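Side-chain contacts in glucokinase (Streptomyces griseus, PDB 3VGL), which probably catalyses the ATP-dependent phosphorylation of D-glucose to D-glucose 6-phosphate, as a glucokinase of the ROK family: residues Val7-Gly11 and Thr12-Ala16; Glu197-Ala200 and Val201-Leu205; Gly208-Asp211 and Gly212-Gly215; Ala295-Gly298 and Gly299-Leu303. All blocks are in the same frame, centred on the assembly; numbering follows the deposited sequence.

Contact 1: Val7-Gly11 and Thr12-Ala16. With ANP (phosphoaminophosphonic acid-adenylate ester), chain E.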
loop_
_atom_site.group_PDB
_atom_site.type_symbol
_atom_site.label_atom_id
_atom_site.label_comp_id
_atom_site.label_asym_id
_atom_site.label_seq_id
_atom_site.Cartn_x
_atom_site.Cartn_y
_atom_site.Cartn_z
ATOM N N VAL A 7 10.211 -36.175 -10.117
ATOM C CA VAL A 7 11.052 -35.570 -9.084
ATOM C C VAL A 7 10.620 -34.116 -8.885
ATOM O O VAL A 7 10.701 -33.317 -9.826
ATOM C CB VAL A 7 12.568 -35.560 -9.474
ATOM C CG1 VAL A 7 13.441 -35.092 -8.286
ATOM C CG2 VAL A 7 13.019 -36.936 -9.950
ATOM N N ASP A 8 10.147 -33.778 -7.686
ATOM C CA ASP A 8 9.722 -32.400 -7.403
ATOM C C ASP A 8 10.848 -31.759 -6.622
ATOM O O ASP A 8 11.194 -32.220 -5.529
ATOM C CB ASP A 8 8.412 -32.428 -6.587
ATOM C CG ASP A 8 7.846 -31.031 -6.322
ATOM O OD1 ASP A 8 8.598 -30.129 -5.876
ATOM O OD2 ASP A 8 6.632 -30.839 -6.562
ATOM N N ILE A 9 11.463 -30.724 -7.205
ATOM C CA ILE A 9 12.546 -30.012 -6.537
ATOM C C ILE A 9 12.058 -28.650 -6.082
ATOM O O ILE A 9 11.857 -27.736 -6.903
ATOM C CB ILE A 9 13.773 -29.816 -7.427
ATOM C CG1 ILE A 9 14.262 -31.172 -7.914
ATOM C CG2 ILE A 9 14.900 -29.127 -6.633
ATOM C CD1 ILE A 9 14.798 -31.132 -9.320
ATOM N N GLY A 10 11.857 -28.538 -4.776
ATOM C CA GLY A 10 11.371 -27.274 -4.195
ATOM C C GLY A 10 12.479 -26.553 -3.450
ATOM O O GLY A 10 13.593 -27.052 -3.329
ATOM N N GLY A 11 12.170 -25.352 -2.958
ATOM C CA GLY A 11 13.137 -24.574 -2.173
ATOM C C GLY A 11 13.635 -25.292 -0.924
ATOM O O GLY A 11 14.753 -25.040 -0.473
ATOM N N THR A 12 12.813 -26.186 -0.366
ATOM C CA THR A 12 13.126 -26.846 0.899
ATOM C C THR A 12 13.392 -28.334 0.688
ATOM O O THR A 12 14.348 -28.876 1.245
ATOM C CB THR A 12 11.969 -26.630 1.936
ATOM O OG1 THR A 12 11.778 -25.220 2.127
ATOM C CG2 THR A 12 12.292 -27.234 3.293
ATOM N N LYS A 13 12.549 -28.980 -0.120
ATOM C CA LYS A 13 12.532 -30.443 -0.231
ATOM C C LYS A 13 12.625 -30.934 -1.661
ATOM O O LYS A 13 12.078 -30.333 -2.583
ATOM C CB LYS A 13 11.216 -30.999 0.332
ATOM C CG LYS A 13 10.838 -30.539 1.720
ATOM C CD LYS A 13 9.327 -30.612 1.867
ATOM C CE LYS A 13 8.886 -30.109 3.221
ATOM N NZ LYS A 13 7.424 -30.296 3.412
ATOM N N ILE A 14 13.283 -32.078 -1.825
ATOM C CA ILE A 14 13.204 -32.849 -3.056
ATOM C C ILE A 14 12.407 -34.119 -2.777
ATOM O O ILE A 14 12.645 -34.806 -1.778
ATOM C CB ILE A 14 14.631 -33.204 -3.581
ATOM C CG1 ILE A 14 15.347 -31.932 -4.058
ATOM C CG2 ILE A 14 14.547 -34.253 -4.695
ATOM C CD1 ILE A 14 16.853 -32.122 -4.282
ATOM N N ALA A 15 11.434 -34.409 -3.633
ATOM C CA ALA A 15 10.647 -35.639 -3.513
ATOM C C ALA A 15 10.552 -36.334 -4.851
ATOM O O ALA A 15 10.284 -35.706 -5.869
ATOM C CB ALA A 15 9.271 -35.342 -2.987
ATOM N N ALA A 16 10.752 -37.655 -4.842
ATOM C CA ALA A 16 10.652 -38.407 -6.073
ATOM C C ALA A 16 9.829 -39.660 -5.854
ATOM O O ALA A 16 9.693 -40.153 -4.725
ATOM C CB ALA A 16 12.030 -38.760 -6.614
HETATM P PB ANP E . 8.937 -27.093 -1.118
HETATM O O1B ANP E . 8.613 -25.605 -1.285
HETATM O O2B ANP E . 10.386 -27.425 -0.908
HETATM N N3B ANP E . 8.394 -27.949 -2.500
HETATM P PA ANP E . 6.733 -27.428 0.772
HETATM O O1A ANP E . 6.524 -28.478 1.867
HETATM O O2A ANP E . 5.758 -27.319 -0.359
HETATM O O3A ANP E . 8.238 -27.628 0.224
HETATM O "O5'" ANP E . 6.840 -25.968 1.439
HETATM C "C5'" ANP E . 7.710 -25.702 2.544
HETATM C "C4'" ANP E . 7.156 -24.547 3.350
HETATM O "O4'" ANP E . 5.787 -24.800 3.698
HETATM C "C3'" ANP E . 7.913 -24.404 4.646
HETATM O "O3'" ANP E . 7.807 -23.036 5.048
HETATM C "C2'" ANP E . 7.099 -25.275 5.568
HETATM O "O2'" ANP E . 7.254 -24.905 6.927
HETATM C "C1'" ANP E . 5.668 -25.072 5.093
HETATM N N9 ANP E . 4.885 -26.317 5.194
HETATM C C8 ANP E . 5.064 -27.464 4.514
HETATM N N7 ANP E . 4.124 -28.394 4.880
HETATM C C5 ANP E . 3.335 -27.791 5.787
HETATM C C6 ANP E . 2.155 -28.167 6.617
HETATM N N6 ANP E . 1.600 -29.403 6.524
HETATM N N1 ANP E . 1.642 -27.219 7.430
HETATM C C2 ANP E . 2.157 -25.972 7.563
HETATM N N3 ANP E . 3.235 -25.573 6.848
HETATM C C4 ANP E . 3.830 -26.427 5.991
HETATM O O HOH W 1 9.393 -30.651 -3.236
#
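Asp8 and Ala15 exchange a pair of backbone hydrogen bonds, both nearly straight, from Asp8 N to Ala15 O (2.7 Å) and from Ala15 N to Asp8 O (2.9 Å). One step nearer the turn, Gly10 N donates to Lys13 O at 2.8 Å. Beyond it the chain curls round the β-phosphate of the bound ATP analogue, ANP: Thr12 N and Lys13 N both grip O2B, each at 2.8 Å, while the extended Lys13 chain carries NZ to O1A of the α-phosphate (2.5 Å, a short bond). A water links Asp8 OD1, Lys13 O and ANP N3B; the Asp8 carboxylate faces it because CG stands anti to the backbone N (chi1 -176°). The hydroxyl of Thr12 turns away to Thr132.

Val7, Ile9, Ile14 and Ala16 all lie on the other face of the hairpin. There Ile14 is wedged between two neighbours, with CG2 against Val7 CG1 and CG1 against Ile9 CG2, the two isoleucines side by side and pointing the same way. Val7 CG2 continues the row to Ala16 CB at 3.9 Å. Helix 37-52 covers this apolar face. Two strands joined by a glycine-rich turn, with the N-H groups of the Thr and Lys that follow the glycines holding the β-phosphate, form the first phosphate-binding hairpin of the actin-like ATPase fold, with the Asp-Ile-Gly-Gly-Thr-Lys sequence of ROK kinases.

Contact 2: Glu197-Ala200 and Val201-Leu205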
loop_
_atom_site.group_PDB
_atom_site.type_symbol
_atom_site.label_atom_id
_atom_site.label_comp_id
_atom_site.label_asym_id
_atom_site.label_seq_id
_atom_site.Cartn_x
_atom_site.Cartn_y
_atom_site.Cartn_z
ATOM N N GLU A 197 1.615 -16.176 25.504
ATOM C CA GLU A 197 0.563 -16.759 26.341
ATOM C C GLU A 197 -0.600 -17.329 25.517
ATOM O O GLU A 197 -1.358 -18.166 25.998
ATOM C CB GLU A 197 0.068 -15.739 27.383
ATOM C CG GLU A 197 -0.829 -14.610 26.851
ATOM C CD GLU A 197 -0.072 -13.453 26.190
ATOM O OE1 GLU A 197 1.173 -13.512 26.045
ATOM O OE2 GLU A 197 -0.745 -12.462 25.818
ATOM N N ASN A 198 -0.736 -16.866 24.275
ATOM C CA ASN A 198 -1.740 -17.409 23.365
ATOM C C ASN A 198 -1.156 -18.436 22.387
ATOM O O ASN A 198 -1.839 -18.880 21.454
ATOM C CB ASN A 198 -2.438 -16.275 22.602
ATOM C CG ASN A 198 -3.460 -15.530 23.454
ATOM O OD1 ASN A 198 -4.010 -16.072 24.417
ATOM N ND2 ASN A 198 -3.732 -14.280 23.083
ATOM N N ALA A 199 0.104 -18.813 22.619
ATOM C CA ALA A 199 0.826 -19.744 21.747
ATOM C C ALA A 199 1.374 -20.968 22.486
ATOM O O ALA A 199 2.242 -21.673 21.959
ATOM C CB ALA A 199 1.963 -19.015 21.030
ATOM N N ALA A 200 0.871 -21.223 23.694
ATOM C CA ALA A 200 1.403 -22.301 24.534
ATOM C C ALA A 200 1.471 -23.664 23.835
ATOM O O ALA A 200 2.515 -24.332 23.869
ATOM C CB ALA A 200 0.619 -22.402 25.844
ATOM N N VAL A 201 0.364 -24.063 23.206
ATOM C CA VAL A 201 0.305 -25.318 22.453
ATOM C C VAL A 201 1.304 -25.319 21.288
ATOM O O VAL A 201 2.058 -26.279 21.103
ATOM C CB VAL A 201 -1.140 -25.624 21.966
ATOM C CG1 VAL A 201 -1.157 -26.774 20.957
ATOM C CG2 VAL A 201 -2.047 -25.938 23.149
ATOM N N LEU A 202 1.325 -24.233 20.515
ATOM C CA LEU A 202 2.246 -24.130 19.388
ATOM C C LEU A 202 3.699 -24.278 19.813
ATOM O O LEU A 202 4.438 -25.075 19.234
ATOM C CB LEU A 202 2.033 -22.804 18.636
ATOM C CG LEU A 202 2.996 -22.401 17.514
ATOM C CD1 LEU A 202 2.989 -23.438 16.423
ATOM C CD2 LEU A 202 2.605 -21.039 16.966
ATOM N N LEU A 203 4.105 -23.512 20.821
ATOM C CA LEU A 203 5.481 -23.558 21.314
ATOM C C LEU A 203 5.836 -24.927 21.904
ATOM O O LEU A 203 6.954 -25.411 21.719
ATOM C CB LEU A 203 5.740 -22.430 22.323
ATOM C CG LEU A 203 5.572 -21.000 21.780
ATOM C CD1 LEU A 203 5.287 -20.026 22.916
ATOM C CD2 LEU A 203 6.787 -20.552 20.973
ATOM N N GLY A 204 4.868 -25.556 22.567
ATOM C CA GLY A 204 5.042 -26.904 23.128
ATOM C C GLY A 204 5.304 -27.995 22.098
ATOM O O GLY A 204 5.886 -29.025 22.422
ATOM N N LEU A 205 4.885 -27.775 20.852
ATOM C CA LEU A 205 5.111 -28.748 19.782
ATOM C C LEU A 205 6.526 -28.655 19.219
ATOM O O LEU A 205 6.973 -29.551 18.498
ATOM C CB LEU A 205 4.081 -28.561 18.650
ATOM C CG LEU A 205 2.618 -28.875 19.001
ATOM C CD1 LEU A 205 1.674 -28.347 17.927
ATOM C CD2 LEU A 205 2.388 -30.368 19.236
#
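The flat groups that Ala199 and Ala200 offer to Leu203 and Gly204 are peptide units. The Ala199 carbonyl is met end-on by the N-H of Leu203, the N lying 2.9 Å from Ala199 O in an almost straight bond with a C=O...N angle of 175°. At Ala200 the fit is less direct: Gly204 N, 3.0 Å from Ala200 O, is tilted 26° from the carbonyl plane. Aliphatic carbons crowd up to the first of these oxygens, with Leu203 CG 3.4 Å from Ala199 O and Leu202 CB 3.5 Å from it.

The side chains add a small apolar contact. Leu203 places CG anti to its carbonyl carbon (chi1 -61°), which brings CD1 back along the helix to 4.0 Å from Ala199 CB. Leu202, in contrast, has CG anti to the backbone N and reaches Ile218 and Ala221 of helix 215-223, with Val228 of helix 227-251 also touching it. Ala199 occupies the N-cap position of the short helix 200-204, yet its methyl group has no polar atom to offer the first turn. Asp226 OD1 instead accepts a hydrogen bond from Leu202 N, so a residue distant in sequence serves that amide. The chemistry therefore implies a helix start held by main-chain bonds and one borrowed carboxylate, while Leu202 supplies the apolar surface that faces the neighbouring helices.

Contact 3: Gly208-Asp211 and Gly212-Gly215. With ANP (phosphoaminophosphonic acid-adenylate ester), chain E.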
loop_
_atom_site.group_PDB
_atom_site.type_symbol
_atom_site.label_atom_id
_atom_site.label_comp_id
_atom_site.label_asym_id
_atom_site.label_seq_id
_atom_site.Cartn_x
_atom_site.Cartn_y
_atom_site.Cartn_z
ATOM N N GLY A 208 9.948 -24.936 22.366
ATOM C CA GLY A 208 9.464 -23.951 23.333
ATOM C C GLY A 208 9.803 -22.514 22.978
ATOM O O GLY A 208 9.309 -21.581 23.616
ATOM N N SER A 209 10.645 -22.339 21.961
ATOM C CA SER A 209 11.070 -21.017 21.508
ATOM C C SER A 209 10.348 -20.605 20.222
ATOM O O SER A 209 9.856 -21.458 19.472
ATOM C CB SER A 209 12.583 -20.988 21.275
ATOM O OG SER A 209 12.943 -21.702 20.101
ATOM N N VAL A 210 10.294 -19.295 19.985
ATOM C CA VAL A 210 9.737 -18.743 18.742
ATOM C C VAL A 210 10.525 -19.247 17.531
ATOM O O VAL A 210 9.937 -19.653 16.524
ATOM C CB VAL A 210 9.719 -17.192 18.775
ATOM C CG1 VAL A 210 9.374 -16.607 17.400
ATOM C CG2 VAL A 210 8.721 -16.702 19.816
ATOM N N ASP A 211 11.854 -19.240 17.650
ATOM C CA ASP A 211 12.744 -19.652 16.568
ATOM C C ASP A 211 12.530 -21.108 16.159
ATOM O O ASP A 211 12.817 -21.485 15.014
ATOM C CB ASP A 211 14.198 -19.459 16.985
ATOM C CG ASP A 211 15.060 -18.959 15.851
ATOM O OD1 ASP A 211 15.750 -19.789 15.215
ATOM O OD2 ASP A 211 15.030 -17.733 15.588
ATOM N N GLY A 212 12.031 -21.914 17.096
ATOM C CA GLY A 212 11.779 -23.340 16.863
ATOM C C GLY A 212 10.425 -23.668 16.246
ATOM O O GLY A 212 10.106 -24.840 16.031
ATOM N N ILE A 213 9.622 -22.645 15.953
ATOM C CA ILE A 213 8.317 -22.866 15.312
ATOM C C ILE A 213 8.507 -23.328 13.868
ATOM O O ILE A 213 9.182 -22.652 13.093
ATOM C CB ILE A 213 7.434 -21.587 15.320
ATOM C CG1 ILE A 213 7.019 -21.219 16.751
ATOM C CG2 ILE A 213 6.182 -21.773 14.431
ATOM C CD1 ILE A 213 6.469 -19.774 16.889
ATOM N N GLU A 214 7.922 -24.481 13.533
ATOM C CA GLU A 214 7.948 -25.016 12.166
ATOM C C GLU A 214 6.541 -25.062 11.572
ATOM O O GLU A 214 5.555 -25.138 12.306
ATOM C CB GLU A 214 8.576 -26.412 12.150
ATOM C CG GLU A 214 10.056 -26.413 12.504
ATOM C CD GLU A 214 10.614 -27.800 12.728
ATOM O OE1 GLU A 214 11.663 -27.900 13.405
ATOM O OE2 GLU A 214 10.007 -28.788 12.247
ATOM N N GLY A 215 6.451 -25.003 10.240
ATOM C CA GLY A 215 5.146 -25.007 9.568
ATOM C C GLY A 215 4.200 -26.079 10.089
ATOM O O GLY A 215 3.065 -25.789 10.449
HETATM P PB ANP E . 8.937 -27.093 -1.118
HETATM O O1B ANP E . 8.613 -25.605 -1.285
HETATM O O2B ANP E . 10.386 -27.425 -0.908
HETATM N N3B ANP E . 8.394 -27.949 -2.500
HETATM P PA ANP E . 6.733 -27.428 0.772
HETATM O O1A ANP E . 6.524 -28.478 1.867
HETATM O O2A ANP E . 5.758 -27.319 -0.359
HETATM O O3A ANP E . 8.238 -27.628 0.224
HETATM O "O5'" ANP E . 6.840 -25.968 1.439
HETATM C "C5'" ANP E . 7.710 -25.702 2.544
HETATM C "C4'" ANP E . 7.156 -24.547 3.350
HETATM O "O4'" ANP E . 5.787 -24.800 3.698
HETATM C "C3'" ANP E . 7.913 -24.404 4.646
HETATM O "O3'" ANP E . 7.807 -23.036 5.048
HETATM C "C2'" ANP E . 7.099 -25.275 5.568
HETATM O "O2'" ANP E . 7.254 -24.905 6.927
HETATM C "C1'" ANP E . 5.668 -25.072 5.093
HETATM N N9 ANP E . 4.885 -26.317 5.194
HETATM C C8 ANP E . 5.064 -27.464 4.514
HETATM N N7 ANP E . 4.124 -28.394 4.880
HETATM C C5 ANP E . 3.335 -27.791 5.787
HETATM C C6 ANP E . 2.155 -28.167 6.617
HETATM N N6 ANP E . 1.600 -29.403 6.524
HETATM N N1 ANP E . 1.642 -27.219 7.430
HETATM C C2 ANP E . 2.157 -25.972 7.563
HETATM N N3 ANP E . 3.235 -25.573 6.848
HETATM C C4 ANP E . 3.830 -26.427 5.991
#
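Val210 and Ile213 stand at the two ends of a type I beta turn, part of the loop that leads from helix 200-204 to helix 215-223. The turn is closed by Ile213 N, which donates to Val210 O at 3.1 Å; the bond is fairly straight at the hydrogen, but the donor sits well above the carbonyl plane, 57° out of it. Ile213 folds its longer branch back over the same oxygen, with CG1 3.3 Å from Val210 O. That placement follows from CG1 lying anti to the carbonyl carbon and beside the backbone N (chi1 -67°). Its tip, CD1, ends 4.3 Å from Val210 CG1 in a loose apolar contact, and both side chains rest on Lys189 of helix 181-194.

Ser209, just ahead of the turn, is oriented differently. Its hydroxyl lies between the backbone N and the carbonyl carbon (chi1 73°), facing Gly212 N, which approaches to 3.1 Å of OG in a weak hydrogen bond; the same N-H is also hydrogen-bonded to Ser209 O at 3.3 Å. The stronger partner of OG is Asp207. The N-H of Gly212 is thus shared between two acceptors, neither in good line with it. Farther on, Glu214 takes the N-cap position of helix 215-223. Gly215 then comes up to the nucleotide, its O 3.0 Å from C2 of the ANP adenine and its CA 3.4 Å from the ribose O2'.

Contact 4: Ala295-Gly298 and Gly299-Leu303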
loop_
_atom_site.group_PDB
_atom_site.type_symbol
_atom_site.label_atom_id
_atom_site.label_comp_id
_atom_site.label_asym_id
_atom_site.label_seq_id
_atom_site.Cartn_x
_atom_site.Cartn_y
_atom_site.Cartn_z
ATOM N N ALA A 295 -5.738 -29.661 -3.379
ATOM C CA ALA A 295 -5.112 -30.663 -4.227
ATOM C C ALA A 295 -5.389 -32.042 -3.633
ATOM O O ALA A 295 -5.076 -32.310 -2.471
ATOM C CB ALA A 295 -3.594 -30.408 -4.318
ATOM N N GLN A 296 -6.028 -32.891 -4.423
ATOM C CA GLN A 296 -6.316 -34.255 -3.974
ATOM C C GLN A 296 -5.053 -35.059 -3.676
ATOM O O GLN A 296 -5.045 -35.936 -2.789
ATOM C CB GLN A 296 -7.166 -34.964 -5.018
ATOM C CG GLN A 296 -8.629 -34.568 -4.944
ATOM C CD GLN A 296 -9.483 -35.396 -5.880
ATOM O OE1 GLN A 296 -9.075 -36.469 -6.322
ATOM N NE2 GLN A 296 -10.655 -34.886 -6.208
ATOM N N LEU A 297 -3.988 -34.762 -4.417
ATOM C CA LEU A 297 -2.694 -35.403 -4.224
ATOM C C LEU A 297 -1.841 -34.680 -3.180
ATOM O O LEU A 297 -0.726 -35.128 -2.860
ATOM C CB LEU A 297 -1.937 -35.494 -5.551
ATOM C CG LEU A 297 -2.669 -36.208 -6.701
ATOM C CD1 LEU A 297 -2.026 -35.844 -8.054
ATOM C CD2 LEU A 297 -2.723 -37.718 -6.483
ATOM N N GLY A 298 -2.362 -33.564 -2.662
ATOM C CA GLY A 298 -1.655 -32.770 -1.669
ATOM C C GLY A 298 -0.315 -32.346 -2.224
ATOM O O GLY A 298 -0.196 -32.048 -3.412
ATOM N N GLY A 299 0.704 -32.375 -1.367
ATOM C CA GLY A 299 2.059 -31.974 -1.738
ATOM C C GLY A 299 2.711 -32.858 -2.789
ATOM O O GLY A 299 3.746 -32.486 -3.355
ATOM N N LYS A 300 2.114 -34.017 -3.066
ATOM C CA LYS A 300 2.644 -34.916 -4.090
ATOM C C LYS A 300 2.180 -34.637 -5.523
ATOM O O LYS A 300 2.593 -35.322 -6.453
ATOM C CB LYS A 300 2.351 -36.382 -3.715
ATOM C CG LYS A 300 2.853 -36.741 -2.337
ATOM C CD LYS A 300 2.192 -38.026 -1.819
ATOM C CE LYS A 300 3.220 -38.939 -1.130
ATOM N NZ LYS A 300 4.154 -38.216 -0.202
ATOM N N ALA A 301 1.338 -33.618 -5.721
ATOM C CA ALA A 301 0.808 -33.364 -7.051
ATOM C C ALA A 301 1.903 -33.104 -8.081
ATOM O O ALA A 301 1.781 -33.493 -9.235
ATOM C CB ALA A 301 -0.190 -32.176 -7.020
ATOM N N GLY A 302 2.940 -32.378 -7.675
ATOM C CA GLY A 302 3.993 -31.990 -8.591
ATOM C C GLY A 302 4.778 -33.191 -9.096
ATOM O O GLY A 302 5.075 -33.287 -10.289
ATOM N N LEU A 303 5.100 -34.117 -8.200
ATOM C CA LEU A 303 5.879 -35.277 -8.652
ATOM C C LEU A 303 5.038 -36.170 -9.553
ATOM O O LEU A 303 5.531 -36.688 -10.553
ATOM C CB LEU A 303 6.552 -36.036 -7.502
ATOM C CG LEU A 303 5.880 -37.047 -6.593
ATOM C CD1 LEU A 303 5.649 -38.414 -7.292
ATOM C CD2 LEU A 303 6.740 -37.270 -5.364
#
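Leu297 and Ala301 meet across the start of the last helix through their CB atoms, 4.0 Å apart. The leucine lies along the alanine backbone, because CG stands anti to the carbonyl carbon (chi1 -56°) and brings CD1 to 3.9 Å from Ala301 CA. The carbonyl of the same residue is also used: Leu297 O accepts a hydrogen bond from Lys300 N at 3.1 Å; the donor lies above the carbonyl plane, and Lys300 CB also presses on this oxygen.

Gly298, with its positive phi of 57°, bends the chain between the two. It closes a type I turn beginning at Ala295, and the path then passes through a short 3-10 segment into helix 301-311, linking strand 291-294 of the C-terminal sheet to that helix. Gly298 O receives Ala301 N at 3.2 Å, one residue further on in the same i to i+3 pattern, and Ala301 CB sits 3.6 Å from this carbonyl O. The methyl of Ala301 also touches Ala109 and Glu113 of helix 105-116. Glu113 takes hydrogen bonds from the amides of Gln296 and Leu297, and Asp264 OD1 accepts one from Gly299 N.

Contacts 1 and 4 lie near the centre of the folded subunit, their centres about 12 Å apart, and meet directly: Asp8 OD2 approaches Gly302 CA, and Leu303 CD2 packs on the strand holding Ala15 and Ala16. Contacts 2 and 3 form a more peripheral pair, where Leu203 CD2 lies on the backbone around Ser209 and Leu202 CD2 reaches Ile213 CD1. Only contact 1 has paired strands and charged ligand groups; contacts 2 and 4 are helix starts, of i to i+4 and i to i+3 bonding respectively, and contact 3 is a surface turn. Contacts 1 and 3 touch the same nucleotide, at its phosphates and at its adenosine end.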